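Local structure of glutaredoxin related protein (Sulfolobus solfataricus, 4MNN) at residues D4-I7 with K8-N12. The protein probably acts as an atypical protein disulfide oxidoreductase of the glutaredoxin family, exchanging thiols and disulfides in a thermophilic archaeon. Sequence-based numbering, arbitrary orientation.
Sequences DYVI and KEYLN
The carbonyl oxygen I7 O accepts two backbone N-H groups. L11 N donates to I7 O at 2.8 Å, and Y10 N adds a weak, bent bond with an N-H...O angle of 122°. The first is an ordinary alpha-helical i to i+4 bond, the second an i to i+3 bond. Both belong to the N-terminal helix 4-11 of this thioredoxin-fold protein. K8 N to D4 O, E9 N to Y5 O and Y10 N to V6 O continue the alpha-helical pattern.

Side chains four residues apart pair along the helix surface. On the exposed side, E9 folds over one face of the Y5 ring in a CH-pi contact. Its CG lies 3.6 Å from the ring centroid of Y5 and is displaced toward the rim. CG of Y5 is anti to the backbone N (chi1 -176°), beside the carbonyl carbon, and E9 bends at chi2 to reach the ring. The E9 carboxylate plane is turned 31° from that ring, with OE1 at 3.3 Å from Y5 CE1.

On the inner side, I7 CG2 touches L11 CD1 at 3.8 Å. I7 and L11 both rest on F33 of helix 27-33 and on Y36, while L11 also meets L75 and L78 of helix 71-83. These two residues pack the N-terminal helix against helices 27-33 and 71-83.

Y10 also packs on L75. Methyl CG2 of V6 meets the Y10 ring at CE1, 3.6 Å away. V6 O lies in the plane of that ring, at its edge, 3.2 Å from Y10 CD1.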
loop_
_atom_site.group_PDB
_atom_site.type_symbol
_atom_site.label_atom_id
_atom_site.label_comp_id
_atom_site.label_asym_id
_atom_site.label_seq_id
_atom_site.Cartn_x
_atom_site.Cartn_y
_atom_site.Cartn_z
ATOM N N ASP A 4 -16.991 -5.427 7.310
ATOM C CA ASP A 4 -17.283 -4.534 8.440
ATOM C C ASP A 4 -16.651 -4.886 9.784
ATOM O O ASP A 4 -16.080 -4.014 10.472
ATOM C CB ASP A 4 -18.790 -4.399 8.619
ATOM C CG ASP A 4 -19.454 -3.789 7.406
ATOM O OD1 ASP A 4 -18.747 -3.590 6.396
ATOM O OD2 ASP A 4 -20.672 -3.522 7.459
ATOM N N TYR A 5 -16.763 -6.152 10.183
ATOM C CA TYR A 5 -16.195 -6.531 11.477
ATOM C C TYR A 5 -14.691 -6.398 11.503
ATOM O O TYR A 5 -14.139 -5.815 12.442
ATOM C CB TYR A 5 -16.594 -7.966 11.866
ATOM C CG TYR A 5 -16.116 -8.365 13.254
ATOM C CD1 TYR A 5 -16.406 -7.577 14.371
ATOM C CD2 TYR A 5 -15.372 -9.529 13.445
ATOM C CE1 TYR A 5 -15.962 -7.954 15.661
ATOM C CE2 TYR A 5 -14.927 -9.911 14.711
ATOM C CZ TYR A 5 -15.227 -9.121 15.810
ATOM O OH TYR A 5 -14.800 -9.523 17.059
ATOM N N VAL A 6 -14.019 -6.917 10.480
ATOM C CA VAL A 6 -12.569 -6.832 10.480
ATOM C C VAL A 6 -12.088 -5.381 10.404
ATOM O O VAL A 6 -11.085 -5.009 11.029
ATOM C CB VAL A 6 -11.939 -7.668 9.343
ATOM C CG1 VAL A 6 -12.184 -7.024 7.992
ATOM C CG2 VAL A 6 -10.445 -7.835 9.605
ATOM N N ILE A 7 -12.814 -4.541 9.685
ATOM C CA ILE A 7 -12.384 -3.137 9.604
ATOM C C ILE A 7 -12.492 -2.528 10.989
ATOM O O ILE A 7 -11.587 -1.826 11.446
ATOM C CB ILE A 7 -13.262 -2.360 8.617
ATOM C CG1 ILE A 7 -12.988 -2.895 7.206
ATOM C CG2 ILE A 7 -12.999 -0.802 8.748
ATOM C CD1 ILE A 7 -13.989 -2.381 6.139
ATOM N N LYS A 8 -13.589 -2.817 11.685
ATOM C CA LYS A 8 -13.746 -2.273 13.027
ATOM C C LYS A 8 -12.667 -2.780 13.972
ATOM O O LYS A 8 -12.074 -2.021 14.760
ATOM C CB LYS A 8 -15.114 -2.645 13.608
ATOM C CG LYS A 8 -15.353 -2.043 15.004
ATOM C CD LYS A 8 -16.711 -2.422 15.586
ATOM C CE LYS A 8 -17.007 -1.576 16.835
ATOM N NZ LYS A 8 -18.470 -1.487 17.165
ATOM N N GLU A 9 -12.429 -4.083 13.931
ATOM C CA GLU A 9 -11.471 -4.655 14.845
ATOM C C GLU A 9 -10.079 -4.085 14.680
ATOM O O GLU A 9 -9.342 -3.927 15.665
ATOM C CB GLU A 9 -11.471 -6.168 14.716
ATOM C CG GLU A 9 -12.730 -6.787 15.338
ATOM C CD GLU A 9 -12.845 -6.495 16.826
ATOM O OE1 GLU A 9 -13.861 -5.899 17.247
ATOM O OE2 GLU A 9 -11.913 -6.855 17.576
ATOM N N TYR A 10 -9.730 -3.741 13.450
ATOM C CA TYR A 10 -8.414 -3.169 13.219
ATOM C C TYR A 10 -8.356 -1.676 13.418
ATOM O O TYR A 10 -7.389 -1.165 13.957
ATOM C CB TYR A 10 -7.932 -3.450 11.792
ATOM C CG TYR A 10 -7.283 -4.798 11.636
ATOM C CD1 TYR A 10 -8.045 -5.950 11.550
ATOM C CD2 TYR A 10 -5.881 -4.923 11.626
ATOM C CE1 TYR A 10 -7.446 -7.208 11.462
ATOM C CE2 TYR A 10 -5.275 -6.174 11.537
ATOM C CZ TYR A 10 -6.066 -7.312 11.458
ATOM O OH TYR A 10 -5.467 -8.555 11.386
ATOM N N LEU A 11 -9.411 -0.978 13.013
ATOM C CA LEU A 11 -9.373 0.469 13.045
ATOM C C LEU A 11 -10.029 1.225 14.171
ATOM O O LEU A 11 -9.651 2.373 14.449
ATOM C CB LEU A 11 -9.907 0.985 11.719
ATOM C CG LEU A 11 -9.226 0.351 10.495
ATOM C CD1 LEU A 11 -9.721 1.048 9.237
ATOM C CD2 LEU A 11 -7.695 0.459 10.604
ATOM N N ASN A 12 -10.994 0.602 14.828
ATOM C CA ASN A 12 -11.692 1.303 15.890
ATOM C C ASN A 12 -10.762 1.911 16.940
ATOM O O ASN A 12 -11.038 2.991 17.419
ATOM C CB ASN A 12 -12.734 0.396 16.566
ATOM C CG ASN A 12 -13.661 1.175 17.489
ATOM O OD1 ASN A 12 -14.076 2.300 17.169
ATOM N ND2 ASN A 12 -14.002 0.584 18.631
#